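Local coordinates for protein Alpha/beta hydrolase (Xanthomonas campestris pv. campestris, PDB 2QJW) that is an uncharacterised member of the alpha/beta-hydrolase superfamily that probably hydrolyses an unidentified substrate, perhaps through a serine nucleophile, at residues 99-104 and 123-128. Sequence-based numbering, arbitrary orientation.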
loop_
_atom_site.group_PDB
_atom_site.type_symbol
_atom_site.label_atom_id
_atom_site.label_comp_id
_atom_site.label_asym_id
_atom_site.label_seq_id
_atom_site.Cartn_x
_atom_site.Cartn_y
_atom_site.Cartn_z
ATOM N N ALA A 99 -7.999 -13.011 -9.226
ATOM C CA ALA A 99 -7.647 -11.808 -8.417
ATOM C C ALA A 99 -7.916 -10.579 -9.251
ATOM O O ALA A 99 -8.064 -10.661 -10.467
ATOM C CB ALA A 99 -6.174 -11.818 -8.004
ATOM N N LEU A 100 -7.972 -9.444 -8.555
ATOM C CA LEU A 100 -8.359 -8.175 -9.145
ATOM C C LEU A 100 -7.425 -7.053 -8.710
ATOM O O LEU A 100 -7.246 -6.840 -7.501
ATOM C CB LEU A 100 -9.765 -7.871 -8.674
ATOM C CG LEU A 100 -10.553 -6.714 -9.248
ATOM C CD1 LEU A 100 -10.724 -6.835 -10.826
ATOM C CD2 LEU A 100 -11.908 -6.602 -8.517
ATOM N N PHE A 101 -6.881 -6.302 -9.679
ATOM C CA PHE A 101 -5.983 -5.189 -9.414
ATOM C C PHE A 101 -6.616 -3.915 -9.957
ATOM O O PHE A 101 -6.850 -3.800 -11.171
ATOM C CB PHE A 101 -4.591 -5.371 -10.010
ATOM C CG PHE A 101 -3.665 -4.276 -9.654
ATOM C CD1 PHE A 101 -3.164 -4.194 -8.398
ATOM C CD2 PHE A 101 -3.318 -3.328 -10.571
ATOM C CE1 PHE A 101 -2.266 -3.176 -8.065
ATOM C CE2 PHE A 101 -2.455 -2.292 -10.233
ATOM C CZ PHE A 101 -1.931 -2.205 -8.978
ATOM N N LEU A 102 -6.905 -2.982 -9.067
ATOM C CA LEU A 102 -7.652 -1.783 -9.466
ATOM C C LEU A 102 -6.897 -0.535 -9.168
ATOM O O LEU A 102 -6.596 -0.234 -8.039
ATOM C CB LEU A 102 -8.945 -1.735 -8.698
ATOM C CG LEU A 102 -9.849 -2.966 -8.654
ATOM C CD1 LEU A 102 -11.145 -2.792 -7.807
ATOM C CD2 LEU A 102 -10.240 -3.361 -10.083
HETATM N N MSE A 103 -6.573 0.232 -10.205
HETATM C CA MSE A 103 -5.994 1.586 -10.069
HETATM C C MSE A 103 -7.152 2.598 -10.159
HETATM O O MSE A 103 -7.980 2.507 -11.057
HETATM C CB MSE A 103 -4.939 1.883 -11.088
HETATM C CG MSE A 103 -3.762 0.885 -11.050
HETATM SE SE MSE A 103 -2.408 1.175 -12.334
HETATM C CE MSE A 103 -3.418 0.579 -13.797
ATOM N N VAL A 104 -7.180 3.528 -9.203
ATOM C CA VAL A 104 -8.176 4.653 -9.136
ATOM C C VAL A 104 -9.574 4.198 -9.593
ATOM O O VAL A 104 -10.134 4.737 -10.535
ATOM C CB VAL A 104 -7.662 5.958 -9.846
ATOM C CG1 VAL A 104 -6.524 6.557 -9.007
ATOM C CG2 VAL A 104 -7.210 5.718 -11.244
ATOM N N SER A 123 -6.533 -5.854 -4.827
ATOM C CA SER A 123 -5.492 -4.898 -4.481
ATOM C C SER A 123 -5.784 -3.617 -5.242
ATOM O O SER A 123 -5.999 -3.672 -6.436
ATOM C CB SER A 123 -4.129 -5.447 -4.789
ATOM O OG SER A 123 -3.110 -4.535 -4.512
ATOM N N ILE A 124 -5.769 -2.488 -4.532
ATOM C CA ILE A 124 -6.165 -1.198 -5.062
ATOM C C ILE A 124 -5.020 -0.235 -4.859
ATOM O O ILE A 124 -4.395 -0.218 -3.791
ATOM C CB ILE A 124 -7.448 -0.653 -4.343
ATOM C CG1 ILE A 124 -8.606 -1.660 -4.394
ATOM C CG2 ILE A 124 -7.853 0.723 -4.896
ATOM C CD1 ILE A 124 -9.674 -1.330 -3.361
ATOM N N VAL A 125 -4.774 0.581 -5.868
ATOM C CA VAL A 125 -3.882 1.760 -5.766
ATOM C C VAL A 125 -4.752 2.981 -6.022
ATOM O O VAL A 125 -5.317 3.084 -7.086
ATOM C CB VAL A 125 -2.657 1.753 -6.689
ATOM C CG1 VAL A 125 -1.795 3.005 -6.494
ATOM C CG2 VAL A 125 -1.862 0.488 -6.400
ATOM N N HIS A 126 -4.865 3.878 -5.014
ATOM C CA HIS A 126 -5.615 5.118 -5.217
ATOM C C HIS A 126 -4.816 6.311 -4.805
ATOM O O HIS A 126 -3.848 6.251 -4.065
ATOM C CB HIS A 126 -6.901 5.060 -4.430
ATOM C CG HIS A 126 -7.920 6.015 -4.904
ATOM N ND1 HIS A 126 -8.490 5.895 -6.139
ATOM C CD2 HIS A 126 -8.478 7.095 -4.310
ATOM C CE1 HIS A 126 -9.343 6.903 -6.302
ATOM N NE2 HIS A 126 -9.332 7.643 -5.210
ATOM N N ALA A 127 -5.207 7.439 -5.399
ATOM C CA ALA A 127 -4.554 8.754 -5.175
ATOM C C ALA A 127 -5.216 9.519 -4.043
ATOM O O ALA A 127 -6.430 9.763 -4.105
ATOM C CB ALA A 127 -4.643 9.544 -6.467
ATOM N N TRP A 128 -4.435 9.957 -3.056
ATOM C CA TRP A 128 -4.960 10.789 -2.011
ATOM C C TRP A 128 -5.689 12.007 -2.597
ATOM O O TRP A 128 -6.699 12.420 -1.972
ATOM C CB TRP A 128 -3.823 11.331 -1.134
ATOM C CG TRP A 128 -3.330 10.439 -0.064
ATOM C CD1 TRP A 128 -2.064 10.028 0.114
ATOM C CD2 TRP A 128 -4.086 9.879 1.013
ATOM N NE1 TRP A 128 -1.970 9.219 1.217
ATOM C CE2 TRP A 128 -3.190 9.135 1.810
ATOM C CE3 TRP A 128 -5.433 9.971 1.425
ATOM C CZ2 TRP A 128 -3.582 8.488 2.920
ATOM C CZ3 TRP A 128 -5.807 9.313 2.578
ATOM C CH2 TRP A 128 -4.888 8.583 3.303
#
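Leu100, Leu102 and Val104 share four backbone hydrogen bonds with Ser123 and Val125, joining neighbouring parallel strands of the central sheet. Ser123 N gives to Leu100 O and Leu102 N to Ser123 O; Val125 N reaches Leu102 O, and Val104 N closes the series on Val125 O, at 2.9 Å and 170° at the hydrogen. Over these segments the axes approach to 4.7 Å, 2° from parallel. Leu102 O also receives a CA-H...O contact from Ile124 CA at 3.2 Å.

Side chains meet on both faces. On one, the Phe101 ring, with CG anti to the backbone N (chi1 -176°), approaches the partner strand obliquely, bringing Phe101 CZ to 3.7 Å from Val125 CG2 and Phe101 CE1 to 3.9 Å from Ser123 OG; helix 162-174 packs over this side. On the other, Leu102 CB and Ile124 CG1 meet loosely at 4.3 Å, and Ile124 packs against helix 135-145.

At the strand ends Val104 meets the His126 ring edge-on: its CA lies near the ring plane, 3.3 Å from ND1, and its CG1 is 3.5 Å from the same nitrogen. His126 NE2 is hydrogen-bonded to Ile133 O, which limits the ring's turning and implies a proton on NE2; ND1, probably unprotonated, is buried without a polar partner. Val104 also touches Ser81, Asp130 and His156, so these strand ends, where hydrogen bonding gives way to Val104-His126 packing, probably border a Ser-His-Asp site.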